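Local atomic coordinates of polyketide biosynthesis cytochrome P450 PksS (Bacillus subtilis, PDB entry 4YZR), a protein that acts as a heme-dependent cytochrome P450 monooxygenase in the biosynthesis of the antibiotic polyketide bacillaene, with dihydrobacillaene as its substrate. Residues R61-R64 with N68-N71; K199-R204 with E230-L235; C264-Q269 with N334-P339. One frame throughout, in Å; residues are numbered along the deposited sequence.

Contact 1: residues R61-R64 with N68-N71; sequences RITR and NVMN. With HEM (protoporphyrin IX containing Fe), chain C.
With chi1 at -175°, Thr63 holds OG1 anti to its backbone N, while Asn68 turns CG away from its own carbonyl carbon (chi1 -84°), and the hydroxyl and the amide come together across the bend of the chain. Asn68 ND2 lies 2.9 Å from Thr63 OG1, but the N-H points well off line (126°) and the hydrogen bond is weak. The amide also gives a weak bond to Asp65 O. Stronger partners anchor the hydroxyl: it accepts from Asp65 N, two residues on, in an ST turn, and is bonded to the carboxylate of Asp95, which also takes the backbone N of Arg64. Apolar contact is slight, with Thr63 CG2 at 3.9 Å from Asn68 CB and 4.5 Å from Val69 CG1. In the P450 fold this is the short strand 62-63 after the B helix, paired antiparallel with strand 295-296, whose Trp295 touches both Thr63 and Val69. Arg64 leaves the backbone away from segment 68-71, and its guanidinium meets the heme. Its chain bends at chi2 and chi3 and presents the guanidinium by its edge to one propionate: NH2 reaches HEM O1A at 2.8 Å and NH1 reaches HEM O2A at 3.1 Å. NE is bonded to Asn293 O, which helps fix the rotation of the group. His99, Arg103, Arg294 and His350 bind the heme as well.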
loop_
_atom_site.group_PDB
_atom_site.type_symbol
_atom_site.label_atom_id
_atom_site.label_comp_id
_atom_site.label_asym_id
_atom_site.label_seq_id
_atom_site.Cartn_x
_atom_site.Cartn_y
_atom_site.Cartn_z
ATOM N N ARG A 61 -13.967 -4.007 19.769
ATOM C CA ARG A 61 -14.234 -5.469 19.789
ATOM C C ARG A 61 -13.401 -6.131 18.653
ATOM O O ARG A 61 -13.444 -7.373 18.551
ATOM C CB ARG A 61 -15.682 -5.764 19.674
ATOM C CG ARG A 61 -16.401 -5.243 20.949
ATOM C CD ARG A 61 -17.867 -5.353 20.772
ATOM N NE ARG A 61 -18.361 -4.580 19.624
ATOM C CZ ARG A 61 -19.624 -4.350 19.247
ATOM N NH1 ARG A 61 -19.839 -3.622 18.146
ATOM N NH2 ARG A 61 -20.651 -4.768 19.942
ATOM N N ILE A 62 -12.654 -5.392 17.864
ATOM C CA ILE A 62 -11.849 -5.932 16.758
ATOM C C ILE A 62 -10.422 -5.827 17.142
ATOM O O ILE A 62 -10.004 -4.669 17.558
ATOM C CB ILE A 62 -12.145 -5.204 15.453
ATOM C CG1 ILE A 62 -13.599 -5.229 15.125
ATOM C CG2 ILE A 62 -11.295 -5.775 14.314
ATOM C CD1 ILE A 62 -14.213 -6.610 15.094
ATOM N N THR A 63 -9.611 -6.834 17.090
ATOM C CA THR A 63 -8.222 -6.854 17.395
ATOM C C THR A 63 -7.372 -7.036 16.125
ATOM O O THR A 63 -7.761 -7.755 15.198
ATOM C CB THR A 63 -7.806 -7.935 18.479
ATOM O OG1 THR A 63 -6.460 -7.849 18.822
ATOM C CG2 THR A 63 -8.015 -9.348 17.934
ATOM N N ARG A 64 -6.150 -6.586 16.185
ATOM C CA ARG A 64 -5.189 -6.792 15.152
ATOM C C ARG A 64 -4.194 -7.839 15.540
ATOM O O ARG A 64 -3.390 -8.184 14.787
ATOM C CB ARG A 64 -4.430 -5.486 14.887
ATOM C CG ARG A 64 -5.294 -4.337 14.448
ATOM C CD ARG A 64 -6.275 -4.715 13.345
ATOM N NE ARG A 64 -5.587 -5.105 12.133
ATOM C CZ ARG A 64 -5.098 -4.257 11.238
ATOM N NH1 ARG A 64 -5.337 -2.975 11.334
ATOM N NH2 ARG A 64 -4.435 -4.728 10.219
ATOM N N ASN A 68 -5.404 -12.756 20.825
ATOM C CA ASN A 68 -6.551 -12.568 21.569
ATOM C C ASN A 68 -7.497 -13.610 21.227
ATOM O O ASN A 68 -8.486 -13.720 21.918
ATOM C CB ASN A 68 -7.220 -11.242 21.214
ATOM C CG ASN A 68 -6.639 -10.129 21.953
ATOM O OD1 ASN A 68 -6.811 -10.097 23.196
ATOM N ND2 ASN A 68 -5.860 -9.285 21.312
ATOM N N VAL A 69 -7.335 -14.282 20.061
ATOM C CA VAL A 69 -8.435 -15.154 19.655
ATOM C C VAL A 69 -7.998 -16.610 19.526
ATOM O O VAL A 69 -8.819 -17.454 19.188
ATOM C CB VAL A 69 -9.171 -14.701 18.390
ATOM C CG1 VAL A 69 -9.819 -13.372 18.625
ATOM C CG2 VAL A 69 -8.296 -14.656 17.156
ATOM N N MET A 70 -6.802 -16.925 19.737
ATOM C CA MET A 70 -6.258 -18.279 19.692
ATOM C C MET A 70 -6.181 -18.859 21.105
ATOM O O MET A 70 -5.539 -18.298 21.950
ATOM C CB MET A 70 -4.869 -18.276 19.083
ATOM C CG MET A 70 -4.827 -17.932 17.624
ATOM S SD MET A 70 -3.200 -17.835 16.881
ATOM C CE MET A 70 -2.777 -19.562 16.848
ATOM N N ASN A 71 -6.808 -19.991 21.361
ATOM C CA ASN A 71 -7.539 -20.809 20.396
ATOM C C ASN A 71 -6.815 -21.308 19.117
ATOM O O ASN A 71 -7.032 -20.796 18.041
ATOM C CB ASN A 71 -8.924 -20.215 20.071
ATOM C CG ASN A 71 -10.015 -20.781 20.942
ATOM O OD1 ASN A 71 -9.846 -21.813 21.597
ATOM N ND2 ASN A 71 -11.132 -20.117 20.958
HETATM C CHA HEM C . -0.661 1.181 7.178
HETATM C CHB HEM C . -2.134 1.977 2.645
HETATM C CHC HEM C . 2.353 3.426 1.458
HETATM C CHD HEM C . 3.803 2.473 5.932
HETATM C C1A HEM C . -1.450 1.246 6.054
HETATM C C2A HEM C . -2.888 0.963 5.940
HETATM C C3A HEM C . -3.251 1.125 4.692
HETATM C C4A HEM C . -2.084 1.622 3.958
HETATM C CMA HEM C . -4.568 0.836 4.091
HETATM C CAA HEM C . -3.748 0.405 7.080
HETATM C CBA HEM C . -3.768 -1.055 7.111
HETATM C CGA HEM C . -4.669 -1.766 8.210
HETATM O O1A HEM C . -4.744 -3.032 8.037
HETATM O O2A HEM C . -5.170 -1.025 8.970
HETATM C C1B HEM C . -1.034 2.431 1.921
HETATM C C2B HEM C . -1.040 2.865 0.562
HETATM C C3B HEM C . 0.195 3.275 0.187
HETATM C C4B HEM C . 1.020 3.093 1.382
HETATM C CMB HEM C . -2.258 2.843 -0.241
HETATM C CAB HEM C . 0.723 3.784 -1.067
HETATM C CBB HEM C . -0.047 4.297 -1.961
HETATM C C1C HEM C . 3.175 3.350 2.551
HETATM C C2C HEM C . 4.545 3.670 2.650
HETATM C C3C HEM C . 4.979 3.397 3.949
HETATM C C4C HEM C . 3.841 2.860 4.624
HETATM C CMC HEM C . 5.274 4.353 1.523
HETATM C CAC HEM C . 6.299 3.575 4.530
HETATM C CBC HEM C . 7.389 3.539 3.854
HETATM C C1D HEM C . 2.744 2.020 6.682
HETATM C C2D HEM C . 2.835 1.576 8.052
HETATM C C3D HEM C . 1.559 1.235 8.401
HETATM C C4D HEM C . 0.680 1.478 7.240
HETATM C CMD HEM C . 4.062 1.590 8.935
HETATM C CAD HEM C . 1.071 0.745 9.740
HETATM C CBD HEM C . 0.642 1.860 10.641
HETATM C CGD HEM C . 0.230 1.443 12.087
HETATM O O1D HEM C . -0.032 0.246 12.247
HETATM O O2D HEM C . 0.151 2.370 12.916
HETATM N NA HEM C . -1.053 1.726 4.847
HETATM N NB HEM C . 0.240 2.636 2.398
HETATM N NC HEM C . 2.762 2.882 3.768
HETATM N ND HEM C . 1.464 1.937 6.190
HETATM FE FE HEM C . 0.843 2.355 4.335
#

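Contact 2: residues K199-R204 with E230-L235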
loop_
_atom_site.group_PDB
_atom_site.type_symbol
_atom_site.label_atom_id
_atom_site.label_comp_id
_atom_site.label_asym_id
_atom_site.label_seq_id
_atom_site.Cartn_x
_atom_site.Cartn_y
_atom_site.Cartn_z
ATOM N N LYS A 199 23.158 -6.577 10.117
ATOM C CA LYS A 199 24.494 -5.990 9.912
ATOM C C LYS A 199 24.466 -4.482 9.805
ATOM O O LYS A 199 25.218 -3.741 10.403
ATOM C CB LYS A 199 25.178 -6.575 8.700
ATOM C CG LYS A 199 26.549 -5.930 8.411
ATOM C CD LYS A 199 27.166 -6.445 7.120
ATOM C CE LYS A 199 28.290 -5.538 6.597
ATOM N NZ LYS A 199 29.224 -5.005 7.639
ATOM N N LEU A 200 23.475 -3.929 9.051
ATOM C CA LEU A 200 23.385 -2.472 8.953
ATOM C C LEU A 200 23.078 -1.895 10.324
ATOM O O LEU A 200 23.587 -0.847 10.661
ATOM C CB LEU A 200 22.248 -2.071 7.975
ATOM C CG LEU A 200 22.477 -2.528 6.552
ATOM C CD1 LEU A 200 21.406 -1.923 5.619
ATOM C CD2 LEU A 200 23.845 -2.245 5.993
ATOM N N ILE A 201 22.200 -2.517 11.097
ATOM C CA ILE A 201 21.815 -2.009 12.407
ATOM C C ILE A 201 23.069 -1.995 13.314
ATOM O O ILE A 201 23.374 -0.999 13.957
ATOM C CB ILE A 201 20.768 -2.892 13.022
ATOM C CG1 ILE A 201 19.391 -2.643 12.388
ATOM C CG2 ILE A 201 20.641 -2.667 14.549
ATOM C CD1 ILE A 201 18.421 -3.683 12.587
ATOM N N HIS A 202 23.800 -3.081 13.272
ATOM C CA HIS A 202 25.048 -3.135 14.121
ATOM C C HIS A 202 25.985 -2.030 13.769
ATOM O O HIS A 202 26.480 -1.304 14.645
ATOM C CB HIS A 202 25.676 -4.464 13.926
ATOM C CG HIS A 202 26.986 -4.615 14.644
ATOM N ND1 HIS A 202 28.200 -4.435 14.017
ATOM C CD2 HIS A 202 27.261 -4.917 15.932
ATOM C CE1 HIS A 202 29.177 -4.636 14.889
ATOM N NE2 HIS A 202 28.629 -4.904 16.063
ATOM N N ASP A 203 26.215 -1.821 12.474
ATOM C CA ASP A 203 27.149 -0.867 12.030
ATOM C C ASP A 203 26.731 0.495 12.366
ATOM O O ASP A 203 27.551 1.316 12.779
ATOM C CB ASP A 203 27.409 -1.022 10.527
ATOM C CG ASP A 203 28.081 -2.326 10.166
ATOM O OD1 ASP A 203 28.508 -3.151 11.044
ATOM O OD2 ASP A 203 28.158 -2.517 8.943
ATOM N N ARG A 204 25.409 0.807 12.233
ATOM C CA ARG A 204 24.953 2.159 12.445
ATOM C C ARG A 204 24.685 2.559 13.901
ATOM O O ARG A 204 24.598 3.716 14.186
ATOM C CB ARG A 204 23.701 2.444 11.541
ATOM C CG ARG A 204 24.158 2.335 10.105
ATOM C CD ARG A 204 23.033 2.253 9.051
ATOM N NE ARG A 204 23.604 1.995 7.727
ATOM C CZ ARG A 204 22.945 2.071 6.582
ATOM N NH1 ARG A 204 21.602 2.291 6.583
ATOM N NH2 ARG A 204 23.520 1.692 5.479
ATOM N N GLU A 230 12.356 -5.602 17.454
ATOM C CA GLU A 230 11.407 -4.531 17.102
ATOM C C GLU A 230 11.950 -3.777 15.874
ATOM O O GLU A 230 11.150 -3.390 14.996
ATOM C CB GLU A 230 11.167 -3.574 18.237
ATOM C CG GLU A 230 10.350 -4.216 19.325
ATOM C CD GLU A 230 10.124 -3.418 20.546
ATOM O OE1 GLU A 230 8.997 -3.578 21.163
ATOM O OE2 GLU A 230 10.974 -2.571 20.865
ATOM N N LEU A 231 13.257 -3.585 15.762
ATOM C CA LEU A 231 13.835 -2.983 14.567
ATOM C C LEU A 231 13.620 -3.881 13.370
ATOM O O LEU A 231 13.253 -3.351 12.273
ATOM C CB LEU A 231 15.310 -2.744 14.788
ATOM C CG LEU A 231 15.672 -1.657 15.711
ATOM C CD1 LEU A 231 17.127 -1.762 16.216
ATOM C CD2 LEU A 231 15.428 -0.257 15.170
ATOM N N TYR A 232 13.835 -5.169 13.468
ATOM C CA TYR A 232 13.586 -6.045 12.335
ATOM C C TYR A 232 12.136 -5.893 11.898
ATOM O O TYR A 232 11.859 -5.806 10.698
ATOM C CB TYR A 232 13.816 -7.520 12.675
ATOM C CG TYR A 232 15.228 -7.833 13.154
ATOM C CD1 TYR A 232 16.322 -7.021 12.870
ATOM C CD2 TYR A 232 15.467 -8.970 13.911
ATOM C CE1 TYR A 232 17.649 -7.350 13.312
ATOM C CE2 TYR A 232 16.762 -9.256 14.326
ATOM C CZ TYR A 232 17.785 -8.455 14.016
ATOM O OH TYR A 232 19.035 -8.756 14.489
ATOM N N SER A 233 11.205 -5.975 12.827
ATOM C CA SER A 233 9.787 -5.896 12.485
ATOM C C SER A 233 9.420 -4.579 11.826
ATOM O O SER A 233 8.646 -4.535 10.813
ATOM C CB SER A 233 8.861 -6.078 13.747
ATOM O OG SER A 233 9.012 -7.352 14.252
ATOM N N MET A 234 9.943 -3.472 12.349
ATOM C CA MET A 234 9.632 -2.174 11.887
ATOM C C MET A 234 10.186 -1.984 10.479
ATOM O O MET A 234 9.508 -1.471 9.596
ATOM C CB MET A 234 10.098 -1.107 12.823
ATOM C CG MET A 234 9.598 0.286 12.502
ATOM S SD MET A 234 7.939 0.604 12.889
ATOM C CE MET A 234 7.986 0.766 14.668
ATOM N N LEU A 235 11.458 -2.342 10.289
ATOM C CA LEU A 235 12.085 -2.135 8.964
ATOM C C LEU A 235 11.435 -3.058 7.947
ATOM O O LEU A 235 11.231 -2.662 6.782
ATOM C CB LEU A 235 13.559 -2.404 9.076
ATOM C CG LEU A 235 14.260 -1.284 9.823
ATOM C CD1 LEU A 235 15.701 -1.751 10.064
ATOM C CD2 LEU A 235 14.235 0.009 9.084
#
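Ile201 CD1 is the atom that bridges the two helices, set among Leu231, Tyr232 and Leu235. It lies 3.9 Å from Leu231 CB and 4.2 Å from Leu235 CD1. Against Tyr232 it approaches the ring edge close to its plane, 3.8 Å from CE1, so this methyl meets the rim of the ring and not its face. The second branch of the isoleucine, CG2, meets Leu231 CD1 at 4.0 Å. Ile201 extends CD1 outward at chi2 162°, far enough to span the gap between the helices: the axes of segments 199-204 and 230-235 approach to 11.6 Å, at 119° between their N-to-C directions. All four side chains are buried. Around them, Tyr232 also touches Lys194, Ile197 and Ala198, earlier in helix 183-206, with its hydroxyl in a weak bond to Glu228. Leu231 rests on Arg205 of the same helix and on Leu226 in the loop before helix 228-259, and Leu235 packs on Leu216 of helix 212-218. A separate polar network, in which Asp203 is bonded by Lys199 and His202, lies within segment 199-204. Residues 231-235 fall in a range predicted to be transmembrane, yet here their side chains are buried in the protein. The arrangement is that of the P450 fold, where the G helix crosses the start of the long central helix 228-259.

Contact 3: residues C264-Q269 with N334-P339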
loop_
_atom_site.group_PDB
_atom_site.type_symbol
_atom_site.label_atom_id
_atom_site.label_comp_id
_atom_site.label_asym_id
_atom_site.label_seq_id
_atom_site.Cartn_x
_atom_site.Cartn_y
_atom_site.Cartn_z
ATOM N N CYS A 264 -7.023 13.661 -17.480
ATOM C CA CYS A 264 -5.564 13.737 -17.726
ATOM C C CYS A 264 -5.159 15.123 -18.273
ATOM O O CYS A 264 -4.259 15.760 -17.844
ATOM C CB CYS A 264 -5.200 12.706 -18.706
ATOM S SG CYS A 264 -3.400 12.563 -18.821
ATOM N N GLU A 265 -5.972 15.566 -19.235
ATOM C CA GLU A 265 -5.717 16.923 -19.839
ATOM C C GLU A 265 -5.863 18.055 -18.877
ATOM O O GLU A 265 -5.005 18.936 -18.849
ATOM C CB GLU A 265 -6.681 17.111 -21.002
ATOM C CG GLU A 265 -6.381 18.306 -21.904
ATOM C CD GLU A 265 -5.010 18.236 -22.526
ATOM O OE1 GLU A 265 -4.654 17.156 -23.046
ATOM O OE2 GLU A 265 -4.281 19.247 -22.447
ATOM N N LYS A 266 -6.820 17.973 -17.934
ATOM C CA LYS A 266 -6.927 18.990 -16.908
ATOM C C LYS A 266 -5.653 19.113 -16.121
ATOM O O LYS A 266 -5.190 20.168 -15.784
ATOM C CB LYS A 266 -8.097 18.728 -15.963
ATOM C CG LYS A 266 -9.472 18.857 -16.641
ATOM C CD LYS A 266 -10.601 18.629 -15.627
ATOM C CE LYS A 266 -11.990 18.600 -16.193
ATOM N NZ LYS A 266 -13.008 17.935 -15.333
ATOM N N LEU A 267 -5.163 17.931 -15.712
ATOM C CA LEU A 267 -4.006 17.963 -14.858
ATOM C C LEU A 267 -2.709 18.414 -15.590
ATOM O O LEU A 267 -1.873 19.081 -15.056
ATOM C CB LEU A 267 -3.781 16.495 -14.328
ATOM C CG LEU A 267 -2.584 16.314 -13.358
ATOM C CD1 LEU A 267 -2.609 17.247 -12.192
ATOM C CD2 LEU A 267 -2.510 14.815 -12.888
ATOM N N LYS A 268 -2.592 17.979 -16.801
ATOM C CA LYS A 268 -1.476 18.370 -17.649
ATOM C C LYS A 268 -1.438 19.894 -17.853
ATOM O O LYS A 268 -0.381 20.494 -17.694
ATOM C CB LYS A 268 -1.609 17.663 -18.954
ATOM C CG LYS A 268 -0.517 17.867 -19.945
ATOM C CD LYS A 268 -0.904 17.042 -21.187
ATOM C CE LYS A 268 -0.839 15.560 -20.918
ATOM N NZ LYS A 268 -1.489 14.854 -22.041
ATOM N N GLN A 269 -2.587 20.486 -18.054
ATOM C CA GLN A 269 -2.672 21.968 -18.253
ATOM C C GLN A 269 -2.541 22.739 -17.006
ATOM O O GLN A 269 -1.979 23.839 -16.992
ATOM C CB GLN A 269 -3.996 22.307 -18.884
ATOM C CG GLN A 269 -4.102 21.761 -20.306
ATOM C CD GLN A 269 -5.304 22.299 -21.083
ATOM O OE1 GLN A 269 -5.652 23.493 -21.007
ATOM N NE2 GLN A 269 -5.924 21.438 -21.864
ATOM N N ASN A 334 -12.951 12.227 -10.903
ATOM C CA ASN A 334 -12.959 13.666 -10.817
ATOM C C ASN A 334 -11.725 14.149 -10.012
ATOM O O ASN A 334 -11.721 14.131 -8.803
ATOM C CB ASN A 334 -14.253 14.174 -10.128
ATOM C CG ASN A 334 -14.248 15.649 -9.906
ATOM O OD1 ASN A 334 -13.405 16.309 -10.401
ATOM N ND2 ASN A 334 -15.221 16.179 -9.131
ATOM N N ILE A 335 -10.721 14.537 -10.764
ATOM C CA ILE A 335 -9.480 14.931 -10.154
ATOM C C ILE A 335 -9.462 16.172 -9.308
ATOM O O ILE A 335 -8.467 16.458 -8.633
ATOM C CB ILE A 335 -8.288 14.861 -11.085
ATOM C CG1 ILE A 335 -8.345 15.978 -12.130
ATOM C CG2 ILE A 335 -8.144 13.462 -11.630
ATOM C CD1 ILE A 335 -7.077 16.375 -12.766
ATOM N N ASN A 336 -10.596 16.912 -9.335
ATOM C CA ASN A 336 -10.861 18.020 -8.510
ATOM C C ASN A 336 -11.787 17.794 -7.331
ATOM O O ASN A 336 -12.097 18.739 -6.617
ATOM C CB ASN A 336 -11.356 19.258 -9.351
ATOM C CG ASN A 336 -10.246 19.787 -10.227
ATOM O OD1 ASN A 336 -9.309 20.421 -9.752
ATOM N ND2 ASN A 336 -10.261 19.418 -11.452
ATOM N N ARG A 337 -12.086 16.520 -6.996
ATOM C CA ARG A 337 -12.987 16.199 -5.932
ATOM C C ARG A 337 -12.491 16.706 -4.639
ATOM O O ARG A 337 -11.335 16.570 -4.248
ATOM C CB ARG A 337 -13.219 14.676 -5.927
ATOM C CG ARG A 337 -14.194 14.061 -4.912
ATOM C CD ARG A 337 -14.297 12.511 -5.119
ATOM N NE ARG A 337 -14.779 11.941 -6.371
ATOM C CZ ARG A 337 -15.994 11.755 -6.740
ATOM N NH1 ARG A 337 -16.334 11.136 -7.884
ATOM N NH2 ARG A 337 -16.916 12.150 -5.915
ATOM N N SER A 338 -13.295 17.527 -3.913
ATOM C CA SER A 338 -12.802 18.177 -2.690
ATOM C C SER A 338 -13.957 18.642 -1.777
ATOM O O SER A 338 -14.822 19.282 -2.323
ATOM C CB SER A 338 -11.975 19.398 -3.014
ATOM O OG SER A 338 -11.424 19.971 -1.822
ATOM N N PRO A 339 -14.108 18.185 -0.539
ATOM C CA PRO A 339 -13.308 17.125 0.108
ATOM C C PRO A 339 -13.377 15.692 -0.534
ATOM O O PRO A 339 -14.191 15.356 -1.324
ATOM C CB PRO A 339 -13.847 17.149 1.591
ATOM C CG PRO A 339 -15.253 17.580 1.442
ATOM C CD PRO A 339 -15.368 18.469 0.212
HETATM O O HOH W 1 -12.098 17.353 -12.535
#
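This is a small, partly buried contact between a helix and a loop, joining the J helix (261-269) of the P450 fold to the meander that precedes the heme-binding cysteine loop. Its apolar part is carried by Ile335. With chi1 at 72°, CG1 sits between the backbone N and the carbonyl carbon, and CD1 is thereby laid against the helix backbone, 3.6 Å from Leu267 CB and 3.8 Å from Leu267 N. Lys266 CB flanks the same methyl at 4.1 Å. Ala277 of helix 274-285 touches both Ile335 and Leu267, so a third element packs on the pair. The loop is shaped by a type I turn from Asn334 to Arg337, combined with an Asx turn in which Asn336 N donates to Asn334 OD1 at 3.1 Å from above the carbonyl plane. Arg337, at the end of the turn, forms a salt bridge with Glu280 of helix 274-285, consistent with the E-R-R triad of P450s, in which Arg283 would be the other arginine. Polar linkage between the segments runs through a water. Lys266 is extended beyond CG, and its NZ donates to the water at 3.0 Å; Asn336 ND2 donates from the same distance, and the water donates a hydrogen bond to Asn334 OD1 at 2.7 Å. Glu263 is the stronger partner of Lys266 NZ, and its other oxygen accepts from Ile335 N. The salt bridge to Glu263 of the same helix probably offsets much of the lysine charge, while one carboxylate and one water tie the asparagine-rich turn to the helix.

The three contacts are separate on the P450 fold, none touching another. Contact 1 is in direct reach of the heme through Arg64. Contact 2 sits farther off, the side chain of Leu235 being about 9 Å from the heme. The centres of these two are 29 Å apart and their nearest atoms about 12 Å. Helix 98-106 meets both surroundings: Arg101 forms a salt bridge with Glu230, while other residues of the helix bind the heme that Arg64 holds. Contact 3 is on the opposite side of the chain's centre from both, with centres 42 Å from contact 1 and 41 Å from contact 2. Chain continuity links it to contact 2, since helix 261-269 directly follows helix 228-259.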